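Local coordinates for protein Proline/betaine transporter, RALF (Rickettsia prowazekii str. Madrid E, PDB 4D7R) that probably acts as a guanine nucleotide exchange factor through its Sec7 domain, fused here to the Legionella RalF capping domain in an engineered chimera, at residues F105-K110 / Y144-N149; L135-G140 / A157-A162. All blocks are in the same frame, centred on the assembly; numbering follows the deposited sequence.

Contact 1. Residues F105-K110 / Y144-N149; sequences FDFKEK and YEQNLN
Asn-147 meets the loop with both ends of its side-chain amide. Asn-147 ND2 donates to Phe-107 O at 2.7 Å, almost straight at 175° and in its own amide plane, but it reaches the carbonyl from well above the carbonyl plane. Asn-147 OD1 accepts from Glu-109 N at 2.8 Å, with a more bent N-H. CG lies anti to its own carbonyl carbon (chi1 -65°), which turns the amide toward the loop backbone at Phe-107 and Glu-109. One residue earlier, Gln-146 turns its amide to the same loop through a bend at chi2 (-136°). Gln-146 OE1 is modelled 2.5 Å from Phe-107 N, pointing straight down the N-H; that bond is very short and its exact length is doubtful. The aliphatic part of Lys-108 passes alongside this amide, with Lys-108 CG 3.7 Å from Gln-146 NE2.

The loop contains a type II beta turn from Phe-107 to Lys-110 and joins two helices of the Rickettsia Sec7 domain, helix 92-103 and helix 112-121. Phe-107 O takes the closing bond from Lys-110 N at 3.1 Å on the carbonyl face opposite Asn-147 ND2, so it is gripped twice. Lys-108 curls back through chi3 and chi4 to put Lys-108 NZ 2.8 Å from Asp-106 OD1, a salt bridge in which NZ comes from above the carboxylate plane.

Further out, Asn-147 ND2 also bonds to Tyr-143 O, which helps fix how the amide is turned. His-142 NE2 bonds to Phe-105 O and Tyr-143 OH to Lys-110 O, while the Phe-107 ring packs on His-142.

Contact 2. Residues L135-G140 / A157-A162; sequences LVESFG and AAYILA
Val-136 CG1 lies 3.8 Å from Ala-162 CB, a methyl-to-methyl touch between helix 129-146 and helix 155-173. That methyl lies opposite the backbone N of Val-136 (chi1 174°), a setting that brings it to the alanine; Val-136 CG1 also lies 4.2 Å from Tyr-159 CD1. The tyrosine ring makes the larger part of the apolar contact, its CD1-CE1 side resting on the backbone and CB of Glu-137. The closest point is Tyr-159 CD1 to Glu-137 CA at 3.8 Å. With chi1 of 171°, Tyr-159 carries the ring alongside that backbone.

The second kind of contact is backbone against small side chain. Gly-140 has no CB to hold the helices apart, and Gly-140 CA lies 4.6 Å from Ala-158 CA. Gly-140 O sits 3.2 Å from Ala-158 CB, a tight fit. The short segment axes approach to 8.3 Å and cross at 126°.

The polar end of Tyr-159 bonds outside the two segments: its OH meets Asp-133 OD1, earlier on the first helix, and also Lys-275 NZ and Trp-277 NE1. Those last two belong to the Legionella capping domain, so these two bonds join parts from different proteins and need not occur in either natural RalF. Away from the pair, Tyr-112 of helix 112-121 packs on Ala-162, and helix 203-215 covers Leu-161.

Gly-140 faces Ala-158 and Val-136 faces Ala-162, each helix offering positions four apart; the small glycine and alanines allow this close, steeply crossed helix packing inside the all-helical Sec7 domain.

Overall arrangement
Both contacts lie within the Rickettsia Sec7 domain, their centres about 13 Å apart, and both use helix 129-146. Along the chain they alternate: loop 105-110, then 135-140, then 144-149, and last 157-162. The two contacts touch directly, Phe-107 CE2 lying 3.6 Å from Phe-139 CE1, so the turn of contact 1 rests on the helix used by contact 2. Contact 2 is the more buried and lies nearer the chain centre, its own centre about 15 Å from it against 25 Å for contact 1. Helix 129-146 is thus packed against helix 155-173 along its middle and against the loop before helix 112-121 at its C-terminal end.

Contact 1. Residues F105-K110 / Y144-N149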
ATOM      1  N   PHE A 105       7.078  13.641  14.102  1.00 13.16           N
ATOM      2  CA  PHE A 105       8.449  13.130  14.303  1.00 11.92           C
ATOM      3  C   PHE A 105       9.466  14.263  14.284  1.00 17.87           C
ATOM      4  O   PHE A 105       9.424  15.124  13.409  1.00 19.60           O
ATOM      5  CB  PHE A 105       8.823  12.131  13.198  1.00 13.50           C
ATOM      6  CG  PHE A 105       8.067  10.827  13.214  1.00 15.65           C
ATOM      7  CD1 PHE A 105       6.768  10.746  12.704  1.00 18.33           C
ATOM      8  CD2 PHE A 105       8.657   9.670  13.712  1.00 17.02           C
ATOM      9  CE1 PHE A 105       6.080   9.535  12.696  1.00 20.57           C
ATOM     10  CE2 PHE A 105       7.959   8.461  13.714  1.00 18.36           C
ATOM     11  CZ  PHE A 105       6.690   8.395  13.179  1.00 19.00           C
ATOM     12  N   ASP A 106      10.390  14.243  15.229  1.00 17.74           N
ATOM     13  CA  ASP A 106      11.472  15.218  15.267  1.00 17.80           C
ATOM     14  C   ASP A 106      12.708  14.532  14.643  1.00 19.79           C
ATOM     15  O   ASP A 106      13.276  13.622  15.237  1.00 19.88           O
ATOM     16  CB  ASP A 106      11.743  15.684  16.707  1.00 20.15           C
ATOM     17  CG  ASP A 106      12.897  16.664  16.831  1.00 32.53           C
ATOM     18  OD1 ASP A 106      13.187  17.379  15.835  1.00 32.33           O
ATOM     19  OD2 ASP A 106      13.505  16.725  17.921  1.00 37.03           O
ATOM     20  N   PHE A 107      13.063  14.924  13.412  1.00 15.18           N
ATOM     21  CA  PHE A 107      14.199  14.345  12.698  1.00 15.11           C
ATOM     22  C   PHE A 107      15.346  15.354  12.608  1.00 18.22           C
ATOM     23  O   PHE A 107      16.302  15.099  11.880  1.00 16.95           O
ATOM     24  CB  PHE A 107      13.776  13.930  11.273  1.00 15.35           C
ATOM     25  CG  PHE A 107      12.809  12.770  11.174  1.00 16.00           C
ATOM     26  CD1 PHE A 107      12.869  11.709  12.075  1.00 17.73           C
ATOM     27  CD2 PHE A 107      11.890  12.705  10.143  1.00 18.53           C
ATOM     28  CE1 PHE A 107      11.985  10.630  11.972  1.00 18.45           C
ATOM     29  CE2 PHE A 107      11.027  11.609  10.023  1.00 20.29           C
ATOM     30  CZ  PHE A 107      11.089  10.577  10.934  1.00 17.59           C
ATOM     31  N   LYS A 108      15.249  16.482  13.342  1.00 16.74           N
ATOM     32  CA  LYS A 108      16.238  17.568  13.319  1.00 18.46           C
ATOM     33  C   LYS A 108      17.556  17.088  13.877  1.00 23.07           C
ATOM     34  O   LYS A 108      17.605  16.601  15.002  1.00 22.88           O
ATOM     35  CB  LYS A 108      15.729  18.802  14.099  1.00 23.52           C
ATOM     36  CG  LYS A 108      14.496  19.474  13.480  1.00 43.91           C
ATOM     37  CD  LYS A 108      14.121  20.821  14.146  1.00 55.22           C
ATOM     38  CE  LYS A 108      13.554  20.721  15.552  1.00 67.14           C
ATOM     39  NZ  LYS A 108      12.236  20.033  15.590  1.00 79.43           N
ATOM     40  N   GLU A 109      18.615  17.156  13.064  1.00 21.16           N
ATOM     41  CA  GLU A 109      19.961  16.697  13.429  1.00 20.93           C
ATOM     42  C   GLU A 109      19.988  15.220  13.820  1.00 24.88           C
ATOM     43  O   GLU A 109      20.879  14.794  14.562  1.00 24.63           O
ATOM     44  CB  GLU A 109      20.578  17.584  14.543  1.00 22.17           C
ATOM     45  CG  GLU A 109      20.702  19.044  14.156  1.00 27.10           C
ATOM     46  CD  GLU A 109      21.231  19.932  15.265  1.00 35.75           C
ATOM     47  OE1 GLU A 109      20.814  19.758  16.433  1.00 32.27           O
ATOM     48  OE2 GLU A 109      22.049  20.823  14.957  1.00 31.95           O
ATOM     49  N   LYS A 110      19.004  14.431  13.315  1.00 20.87           N
ATOM     50  CA  LYS A 110      18.939  13.012  13.587  1.00 19.87           C
ATOM     51  C   LYS A 110      19.612  12.281  12.444  1.00 24.23           C
ATOM     52  O   LYS A 110      19.647  12.784  11.312  1.00 23.66           O
ATOM     53  CB  LYS A 110      17.479  12.509  13.752  1.00 22.27           C
ATOM     54  CG  LYS A 110      16.703  13.080  14.938  1.00 24.01           C
ATOM     55  CD  LYS A 110      17.379  12.923  16.293  1.00 33.99           C
ATOM     56  CE  LYS A 110      16.731  13.828  17.312  1.00 51.28           C
ATOM     57  NZ  LYS A 110      17.617  14.052  18.489  1.00 65.44           N
ATOM     58  N   TYR A 144      14.057  15.753   4.956  1.00 15.95           N
ATOM     59  CA  TYR A 144      14.716  16.813   4.208  1.00 16.42           C
ATOM     60  C   TYR A 144      14.363  18.162   4.825  1.00 19.41           C
ATOM     61  O   TYR A 144      15.259  18.937   5.181  1.00 18.53           O
ATOM     62  CB  TYR A 144      14.310  16.769   2.721  1.00 17.62           C
ATOM     63  CG  TYR A 144      14.702  18.018   1.953  1.00 20.21           C
ATOM     64  CD1 TYR A 144      16.039  18.374   1.791  1.00 21.75           C
ATOM     65  CD2 TYR A 144      13.733  18.881   1.448  1.00 21.77           C
ATOM     66  CE1 TYR A 144      16.402  19.557   1.149  1.00 23.21           C
ATOM     67  CE2 TYR A 144      14.087  20.058   0.781  1.00 22.56           C
ATOM     68  CZ  TYR A 144      15.423  20.381   0.623  1.00 29.62           C
ATOM     69  OH  TYR A 144      15.779  21.512  -0.065  1.00 29.87           O
ATOM     70  N   GLU A 145      13.065  18.413   5.009  1.00 16.49           N
ATOM     71  CA  GLU A 145      12.591  19.667   5.611  1.00 16.07           C
ATOM     72  C   GLU A 145      13.181  19.974   6.993  1.00 18.89           C
ATOM     73  O   GLU A 145      13.420  21.151   7.293  1.00 18.06           O
ATOM     74  CB  GLU A 145      11.063  19.747   5.591  1.00 17.17           C
ATOM     75  CG  GLU A 145      10.532  20.039   4.188  1.00 26.99           C
ATOM     76  CD  GLU A 145       9.035  19.939   3.950  1.00 41.24           C
ATOM     77  OE1 GLU A 145       8.328  19.356   4.800  1.00 35.09           O
ATOM     78  OE2 GLU A 145       8.568  20.432   2.897  1.00 40.40           O
ATOM     79  N   GLN A 146      13.462  18.928   7.814  1.00 16.11           N
ATOM     80  CA  GLN A 146      14.045  19.093   9.145  1.00 17.63           C
ATOM     81  C   GLN A 146      15.571  19.183   9.123  1.00 21.91           C
ATOM     82  O   GLN A 146      16.177  19.454  10.160  1.00 21.17           O
ATOM     83  CB  GLN A 146      13.589  17.968  10.089  1.00 18.63           C
ATOM     84  CG  GLN A 146      12.067  17.981  10.279  1.00 25.52           C
ATOM     85  CD  GLN A 146      11.662  17.788  11.706  1.00 36.70           C
ATOM     86  OE1 GLN A 146      11.765  16.707  12.243  1.00 34.62           O
ATOM     87  NE2 GLN A 146      11.093  18.803  12.304  1.00 34.62           N
ATOM     88  N   ASN A 147      16.200  18.926   7.970  1.00 18.91           N
ATOM     89  CA  ASN A 147      17.656  18.943   7.847  1.00 18.86           C
ATOM     90  C   ASN A 147      18.014  19.567   6.502  1.00 23.43           C
ATOM     91  O   ASN A 147      18.837  19.030   5.757  1.00 22.96           O
ATOM     92  CB  ASN A 147      18.192  17.509   7.938  1.00 18.44           C
ATOM     93  CG  ASN A 147      17.963  16.869   9.273  1.00 27.85           C
ATOM     94  OD1 ASN A 147      18.684  17.152  10.228  1.00 19.41           O
ATOM     95  ND2 ASN A 147      16.904  16.065   9.387  1.00 19.73           N
ATOM     96  N   LEU A 148      17.361  20.695   6.191  1.00 20.87           N
ATOM     97  CA  LEU A 148      17.451  21.390   4.921  1.00 21.02           C
ATOM     98  C   LEU A 148      18.848  21.602   4.360  1.00 25.13           C
ATOM     99  O   LEU A 148      19.640  22.349   4.929  1.00 22.88           O
ATOM    100  CB  LEU A 148      16.666  22.708   4.989  1.00 21.44           C
ATOM    101  CG  LEU A 148      16.087  23.209   3.677  1.00 26.47           C
ATOM    102  CD1 LEU A 148      14.737  22.552   3.395  1.00 25.94           C
ATOM    103  CD2 LEU A 148      15.967  24.730   3.694  1.00 30.50           C
ATOM    104  N   ASN A 149      19.157  20.910   3.260  1.00 22.83           N
ATOM    105  CA  ASN A 149      20.439  21.030   2.551  1.00 22.73           C
ATOM    106  C   ASN A 149      21.683  20.716   3.384  1.00 25.57           C
ATOM    107  O   ASN A 149      22.770  21.121   3.000  1.00 26.53           O
ATOM    108  CB  ASN A 149      20.548  22.386   1.816  1.00 23.98           C
ATOM    109  CG  ASN A 149      19.320  22.743   1.021  1.00 35.12           C
ATOM    110  OD1 ASN A 149      18.784  21.938   0.251  1.00 26.37           O
ATOM    111  ND2 ASN A 149      18.837  23.957   1.208  1.00 26.62           N
TER

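Contact 2. Residues L135-G140 / A157-A162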
ATOM      1  N   LEU A 135       3.871   6.407   1.899  1.00 12.44           N
ATOM      2  CA  LEU A 135       4.504   6.437   3.227  1.00 11.04           C
ATOM      3  C   LEU A 135       5.994   6.803   3.130  1.00 13.56           C
ATOM      4  O   LEU A 135       6.502   7.639   3.893  1.00 11.06           O
ATOM      5  CB  LEU A 135       4.293   5.107   3.968  1.00 10.52           C
ATOM      6  CG  LEU A 135       2.824   4.793   4.306  1.00 13.32           C
ATOM      7  CD1 LEU A 135       2.651   3.309   4.630  1.00 12.39           C
ATOM      8  CD2 LEU A 135       2.303   5.687   5.444  1.00 15.21           C
ATOM      9  N   VAL A 136       6.696   6.186   2.169  1.00  9.62           N
ATOM     10  CA  VAL A 136       8.108   6.472   1.930  1.00 10.34           C
ATOM     11  C   VAL A 136       8.308   7.918   1.491  1.00 13.67           C
ATOM     12  O   VAL A 136       9.225   8.559   2.001  1.00 12.36           O
ATOM     13  CB  VAL A 136       8.736   5.457   0.934  1.00 12.70           C
ATOM     14  CG1 VAL A 136      10.174   5.847   0.565  1.00 12.96           C
ATOM     15  CG2 VAL A 136       8.688   4.049   1.525  1.00 11.37           C
ATOM     16  N   GLU A 137       7.473   8.421   0.561  0.50 11.01           N
ATOM     17  CA  GLU A 137       7.589   9.807   0.088  0.50 10.24           C
ATOM     18  C   GLU A 137       7.366  10.789   1.241  0.50 13.78           C
ATOM     19  O   GLU A 137       8.080  11.790   1.325  0.50 13.11           O
ATOM     20  CB  GLU A 137       6.624  10.078  -1.079  0.50 11.25           C
ATOM     21  CG  GLU A 137       6.918  11.393  -1.795  0.50 15.74           C
ATOM     22  CD  GLU A 137       5.874  11.882  -2.774  0.50 34.90           C
ATOM     23  OE1 GLU A 137       5.219  11.033  -3.420  0.50 42.95           O
ATOM     24  OE2 GLU A 137       5.775  13.116  -2.968  0.50 24.24           O
ATOM     25  N   SER A 138       6.422  10.473   2.162  1.00 10.12           N
ATOM     26  CA  SER A 138       6.137  11.317   3.344  1.00  9.63           C
ATOM     27  C   SER A 138       7.360  11.421   4.260  1.00 13.12           C
ATOM     28  O   SER A 138       7.719  12.534   4.671  1.00 12.20           O
ATOM     29  CB  SER A 138       4.923  10.803   4.111  1.00  9.66           C
ATOM     30  OG  SER A 138       4.632  11.727   5.152  1.00 13.13           O
ATOM     31  N   PHE A 139       8.054  10.283   4.466  1.00 10.63           N
ATOM     32  CA  PHE A 139       9.255  10.239   5.295  1.00 10.90           C
ATOM     33  C   PHE A 139      10.333  11.155   4.697  1.00 16.75           C
ATOM     34  O   PHE A 139      10.854  12.024   5.401  1.00 16.83           O
ATOM     35  CB  PHE A 139       9.803   8.800   5.448  1.00 12.29           C
ATOM     36  CG  PHE A 139      11.205   8.854   6.010  1.00 12.58           C
ATOM     37  CD1 PHE A 139      11.421   9.132   7.356  1.00 14.67           C
ATOM     38  CD2 PHE A 139      12.309   8.770   5.169  1.00 13.98           C
ATOM     39  CE1 PHE A 139      12.724   9.313   7.856  1.00 14.88           C
ATOM     40  CE2 PHE A 139      13.611   8.972   5.660  1.00 16.06           C
ATOM     41  CZ  PHE A 139      13.812   9.216   7.003  1.00 13.93           C
ATOM     42  N   GLY A 140      10.683  10.912   3.430  1.00 16.00           N
ATOM     43  CA  GLY A 140      11.734  11.674   2.742  1.00 14.98           C
ATOM     44  C   GLY A 140      11.538  13.178   2.785  1.00 16.19           C
ATOM     45  O   GLY A 140      12.434  13.924   3.191  1.00 14.19           O
ATOM     46  N   ALA A 157      15.731  13.932  -3.775  1.00 18.19           N
ATOM     47  CA  ALA A 157      16.960  13.251  -3.333  1.00 16.34           C
ATOM     48  C   ALA A 157      16.643  12.412  -2.088  1.00 17.41           C
ATOM     49  O   ALA A 157      17.107  11.275  -1.989  1.00 15.25           O
ATOM     50  CB  ALA A 157      18.040  14.275  -3.011  1.00 17.57           C
ATOM     51  N   ALA A 158      15.826  12.942  -1.156  1.00 13.12           N
ATOM     52  CA  ALA A 158      15.450  12.194   0.063  1.00 13.58           C
ATOM     53  C   ALA A 158      14.676  10.912  -0.286  1.00 18.01           C
ATOM     54  O   ALA A 158      14.926   9.839   0.279  1.00 16.50           O
ATOM     55  CB  ALA A 158      14.628  13.080   0.987  1.00 14.80           C
ATOM     56  N   TYR A 159      13.809  11.022  -1.291  1.00 16.61           N
ATOM     57  CA  TYR A 159      12.957   9.928  -1.744  1.00 16.15           C
ATOM     58  C   TYR A 159      13.762   8.878  -2.476  1.00 17.15           C
ATOM     59  O   TYR A 159      13.576   7.703  -2.184  1.00 17.93           O
ATOM     60  CB  TYR A 159      11.795  10.465  -2.585  1.00 16.78           C
ATOM     61  CG  TYR A 159      10.982   9.398  -3.284  1.00 14.73           C
ATOM     62  CD1 TYR A 159      10.062   8.626  -2.584  1.00 16.34           C
ATOM     63  CD2 TYR A 159      11.103   9.192  -4.655  1.00 15.29           C
ATOM     64  CE1 TYR A 159       9.294   7.661  -3.229  1.00 13.82           C
ATOM     65  CE2 TYR A 159      10.340   8.230  -5.311  1.00 15.33           C
ATOM     66  CZ  TYR A 159       9.416   7.487  -4.599  1.00 15.91           C
ATOM     67  OH  TYR A 159       8.649   6.567  -5.253  1.00 18.27           O
ATOM     68  N   ILE A 160      14.681   9.282  -3.378  1.00 15.89           N
ATOM     69  CA  ILE A 160      15.512   8.317  -4.093  1.00 16.22           C
ATOM     70  C   ILE A 160      16.421   7.591  -3.095  1.00 18.62           C
ATOM     71  O   ILE A 160      16.504   6.370  -3.152  1.00 18.58           O
ATOM     72  CB  ILE A 160      16.276   8.942  -5.286  1.00 19.98           C
ATOM     73  CG1 ILE A 160      15.273   9.594  -6.270  1.00 20.36           C
ATOM     74  CG2 ILE A 160      17.148   7.866  -6.008  1.00 20.14           C
ATOM     75  CD1 ILE A 160      15.767  10.774  -7.056  1.00 27.91           C
ATOM     76  N   LEU A 161      17.003   8.330  -2.121  1.00 15.65           N
ATOM     77  CA  LEU A 161      17.863   7.727  -1.096  1.00 14.66           C
ATOM     78  C   LEU A 161      17.100   6.684  -0.284  1.00 15.45           C
ATOM     79  O   LEU A 161      17.643   5.605  -0.038  1.00 12.84           O
ATOM     80  CB  LEU A 161      18.480   8.813  -0.199  1.00 13.85           C
ATOM     81  CG  LEU A 161      19.404   8.352   0.936  1.00 19.36           C
ATOM     82  CD1 LEU A 161      20.692   7.707   0.413  1.00 19.78           C
ATOM     83  CD2 LEU A 161      19.758   9.492   1.838  1.00 20.48           C
ATOM     84  N   ALA A 162      15.854   6.978   0.043  1.00 13.19           N
ATOM     85  CA  ALA A 162      15.051   6.077   0.838  1.00 13.72           C
ATOM     86  C   ALA A 162      14.711   4.793   0.052  1.00 16.83           C
ATOM     87  O   ALA A 162      14.880   3.735   0.570  1.00 15.00           O
ATOM     88  CB  ALA A 162      13.790   6.750   1.320  1.00 14.80           C
TER